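Local coordinates for protein myosin-I heavy chain (Dictyostelium discoideum, PDB 5EJR) that works as an actin-based motor with ATPase activity in the early steps of phagocytosis and in adhesion, the piece here being its second, C-terminal MyTH4-FERM unit, at residues G421-N426 / A498-F503. Numbering follows the deposited sequence.
Sequences GCTLFN and ASVYQF. With EDO (1,2-ethanediol), chain E; EDO (1,2-ethanediol), chain H.
Val500 meets Thr423 and Phe425 through two methyl groups that its first torsion, chi1 172°, sends different ways: CG1 anti to the backbone N, CG2 anti to the carbonyl carbon. Thr423 answers with chi1 -63°, which sets CG2 anti to its own nitrogen and tucks OG1 beside that nitrogen. The two beta-branched side chains then meet tip to tip. Val500 CG1 comes to 3.9 Å from Thr423 CB. Beside this pair, Thr423 CG2 lies 3.9 Å from Val500 CG2.

Val500 CG2 also reaches the aromatic ring two residues along the strand. This methyl, Val500 CG2, stands 4.0 Å from Phe425 CZ, at the far edge of the ring and in its plane, and the two side chains pass alongside one another, pointing opposite ways. Phe425 itself reaches back to Ser496 and Ile497 on helix 494-505, and Val500 also touches Ile440 on the neighbouring strand 435-440, to which Thr423 and Phe425 are joined by backbone hydrogen bonds. On the helix, Ser499 OG is hydrogen-bonded instead to O2 of an ethanediol, probably from the crystallisation liquor, at 2.7 Å; Val500 CG2 lies 3.8 Å from C1 of the same molecule.

The contact illustrates how the last lobe of a FERM domain, which has the PH/PTB fold, is closed: the C-terminal helix caps one end of the beta-sandwich, meeting here strand 423-428, outermost in a four-stranded antiparallel sheet. With 116 Å² buried and all three touching residues inside the protein, helix and strand are joined here by methyl and ring-edge contacts rather than by polar bonds, so their cohesion at this point rests on dispersion and the exclusion of water.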
ATOM      1  N   GLY A 421      -0.521  10.043 -21.781  1.00 19.96           N
ATOM      2  CA  GLY A 421      -1.828   9.553 -21.331  1.00 20.41           C
ATOM      3  C   GLY A 421      -1.881   8.068 -21.032  1.00 22.46           C
ATOM      4  O   GLY A 421      -2.942   7.561 -20.684  1.00 21.74           O
ATOM      5  N   CYS A 422      -0.727   7.361 -21.119  1.00 18.86           N
ATOM      6  CA  CYS A 422      -0.618   5.913 -20.860  1.00 18.67           C
ATOM      7  C   CYS A 422      -0.239   5.644 -19.431  1.00 20.35           C
ATOM      8  O   CYS A 422       0.652   6.332 -18.916  1.00 20.12           O
ATOM      9  CB  CYS A 422       0.440   5.293 -21.778  1.00 19.43           C
ATOM     10  SG  CYS A 422      -0.038   5.170 -23.506  1.00 23.85           S
ATOM     11  N   THR A 423      -0.814   4.584 -18.819  1.00 14.82           N
ATOM     12  CA  THR A 423      -0.342   4.073 -17.528  1.00 15.20           C
ATOM     13  C   THR A 423       0.599   2.902 -17.906  1.00 21.44           C
ATOM     14  O   THR A 423       0.204   2.003 -18.659  1.00 19.42           O
ATOM     15  CB  THR A 423      -1.477   3.705 -16.552  1.00 19.96           C
ATOM     16  OG1 THR A 423      -2.218   4.876 -16.235  1.00 19.84           O
ATOM     17  CG2 THR A 423      -0.956   3.115 -15.231  1.00 21.03           C
ATOM     18  N   LEU A 424       1.845   2.934 -17.411  1.00 20.96           N
ATOM     19  CA  LEU A 424       2.861   1.923 -17.756  1.00 21.70           C
ATOM     20  C   LEU A 424       3.130   0.912 -16.663  1.00 22.85           C
ATOM     21  O   LEU A 424       3.168   1.258 -15.493  1.00 22.08           O
ATOM     22  CB  LEU A 424       4.192   2.588 -18.200  1.00 22.94           C
ATOM     23  CG  LEU A 424       4.114   3.702 -19.248  1.00 27.30           C
ATOM     24  CD1 LEU A 424       5.460   4.427 -19.375  1.00 28.40           C
ATOM     25  CD2 LEU A 424       3.706   3.180 -20.575  1.00 29.01           C
ATOM     26  N   PHE A 425       3.273  -0.354 -17.047  1.00 18.09           N
ATOM     27  CA  PHE A 425       3.572  -1.430 -16.101  1.00 18.34           C
ATOM     28  C   PHE A 425       4.759  -2.216 -16.654  1.00 24.42           C
ATOM     29  O   PHE A 425       4.760  -2.552 -17.833  1.00 24.65           O
ATOM     30  CB  PHE A 425       2.356  -2.392 -15.960  1.00 19.55           C
ATOM     31  CG  PHE A 425       1.103  -1.764 -15.393  1.00 17.93           C
ATOM     32  CD1 PHE A 425       0.929  -1.639 -14.019  1.00 19.14           C
ATOM     33  CD2 PHE A 425       0.119  -1.255 -16.235  1.00 16.91           C
ATOM     34  CE1 PHE A 425      -0.216  -1.033 -13.495  1.00 19.13           C
ATOM     35  CE2 PHE A 425      -1.033  -0.667 -15.713  1.00 18.24           C
ATOM     36  CZ  PHE A 425      -1.189  -0.545 -14.347  1.00 16.08           C
ATOM     37  N   ASN A 426       5.758  -2.527 -15.828  1.00 25.87           N
ATOM     38  CA  ASN A 426       6.891  -3.359 -16.286  1.00 27.28           C
ATOM     39  C   ASN A 426       6.446  -4.795 -16.469  1.00 31.77           C
ATOM     40  O   ASN A 426       5.880  -5.376 -15.549  1.00 31.10           O
ATOM     41  CB  ASN A 426       8.074  -3.304 -15.301  1.00 30.80           C
ATOM     42  CG  ASN A 426       8.646  -1.925 -15.080  1.00 46.02           C
ATOM     43  OD1 ASN A 426       8.902  -1.512 -13.952  1.00 42.97           O
ATOM     44  ND2 ASN A 426       8.834  -1.174 -16.143  1.00 39.11           N
ATOM     45  N   ALA A 498      -5.921  -4.406 -13.245  1.00 17.72           N
ATOM     46  CA  ALA A 498      -7.385  -4.547 -13.349  1.00 17.49           C
ATOM     47  C   ALA A 498      -8.087  -3.188 -13.156  1.00 19.96           C
ATOM     48  O   ALA A 498      -9.002  -2.868 -13.887  1.00 19.55           O
ATOM     49  CB  ALA A 498      -7.884  -5.540 -12.305  1.00 18.24           C
ATOM     50  N   SER A 499      -7.654  -2.390 -12.178  1.00 18.79           N
ATOM     51  CA  SER A 499      -8.261  -1.085 -11.923  1.00 19.90           C
ATOM     52  C   SER A 499      -8.082  -0.122 -13.150  1.00 22.02           C
ATOM     53  O   SER A 499      -9.049   0.501 -13.594  1.00 20.77           O
ATOM     54  CB  SER A 499      -7.675  -0.486 -10.641  1.00 24.13           C
ATOM     55  OG  SER A 499      -7.658   0.933 -10.675  1.00 38.51           O
ATOM     56  N   VAL A 500      -6.857  -0.025 -13.699  1.00 17.63           N
ATOM     57  CA  VAL A 500      -6.583   0.837 -14.869  1.00 15.48           C
ATOM     58  C   VAL A 500      -7.329   0.317 -16.097  1.00 18.82           C
ATOM     59  O   VAL A 500      -8.014   1.089 -16.778  1.00 17.45           O
ATOM     60  CB  VAL A 500      -5.060   0.986 -15.110  1.00 18.35           C
ATOM     61  CG1 VAL A 500      -4.773   1.707 -16.423  1.00 17.61           C
ATOM     62  CG2 VAL A 500      -4.417   1.722 -13.946  1.00 17.71           C
ATOM     63  N   TYR A 501      -7.195  -0.987 -16.399  1.00 15.74           N
ATOM     64  CA  TYR A 501      -7.928  -1.566 -17.525  1.00 16.28           C
ATOM     65  C   TYR A 501      -9.480  -1.352 -17.354  1.00 20.89           C
ATOM     66  O   TYR A 501     -10.118  -0.886 -18.281  1.00 22.52           O
ATOM     67  CB  TYR A 501      -7.598  -3.074 -17.714  1.00 18.05           C
ATOM     68  CG  TYR A 501      -8.347  -3.686 -18.882  1.00 21.77           C
ATOM     69  CD1 TYR A 501      -9.648  -4.155 -18.731  1.00 24.88           C
ATOM     70  CD2 TYR A 501      -7.786  -3.722 -20.154  1.00 22.13           C
ATOM     71  CE1 TYR A 501     -10.372  -4.641 -19.818  1.00 26.60           C
ATOM     72  CE2 TYR A 501      -8.493  -4.222 -21.240  1.00 24.18           C
ATOM     73  CZ  TYR A 501      -9.792  -4.668 -21.069  1.00 33.55           C
ATOM     74  OH  TYR A 501     -10.494  -5.189 -22.130  1.00 42.07           O
ATOM     75  N   GLN A 502     -10.061  -1.685 -16.204  1.00 17.89           N
ATOM     76  CA  GLN A 502     -11.515  -1.494 -16.003  1.00 19.22           C
ATOM     77  C   GLN A 502     -11.947  -0.041 -16.270  1.00 24.12           C
ATOM     78  O   GLN A 502     -12.919   0.183 -16.999  1.00 24.79           O
ATOM     79  CB  GLN A 502     -11.956  -1.944 -14.589  1.00 19.93           C
ATOM     80  CG  GLN A 502     -13.425  -1.617 -14.215  1.00 32.66           C
ATOM     81  CD  GLN A 502     -14.487  -2.229 -15.116  1.00 56.96           C
ATOM     82  OE1 GLN A 502     -15.581  -1.673 -15.273  1.00 56.35           O
ATOM     83  NE2 GLN A 502     -14.230  -3.403 -15.690  1.00 43.62           N
ATOM     84  N   PHE A 503     -11.193   0.928 -15.739  1.00 19.02           N
ATOM     85  CA  PHE A 503     -11.543   2.348 -15.906  1.00 19.57           C
ATOM     86  C   PHE A 503     -11.620   2.764 -17.348  1.00 22.25           C
ATOM     87  O   PHE A 503     -12.636   3.329 -17.761  1.00 22.45           O
ATOM     88  CB  PHE A 503     -10.617   3.292 -15.112  1.00 21.64           C
ATOM     89  CG  PHE A 503     -11.057   4.743 -15.163  1.00 24.97           C
ATOM     90  CD1 PHE A 503     -10.684   5.568 -16.225  1.00 28.77           C
ATOM     91  CD2 PHE A 503     -11.858   5.277 -14.166  1.00 28.74           C
ATOM     92  CE1 PHE A 503     -11.107   6.898 -16.280  1.00 30.20           C
ATOM     93  CE2 PHE A 503     -12.281   6.610 -14.226  1.00 32.17           C
ATOM     94  CZ  PHE A 503     -11.895   7.410 -15.275  1.00 29.73           C
TER
HETATM   95  C1  EDO E2404      -4.916   3.323 -10.587  1.00 29.86           C
HETATM   96  O1  EDO E2404      -4.523   4.420  -9.754  1.00 24.29           O
HETATM   97  C2  EDO E2404      -4.701   1.958  -9.826  1.00 30.94           C
HETATM   98  O2  EDO E2404      -5.787   1.794  -8.923  1.00 34.72           O
HETATM   99  C1  EDO H2407       0.968  12.042 -19.497  1.00 29.55           C
HETATM  100  O1  EDO H2407       1.325  10.677 -19.482  1.00 29.58           O
HETATM  101  C2  EDO H2407       0.669  12.698 -18.113  1.00 28.11           C
HETATM  102  O2  EDO H2407       1.386  12.174 -17.010  1.00 26.62           O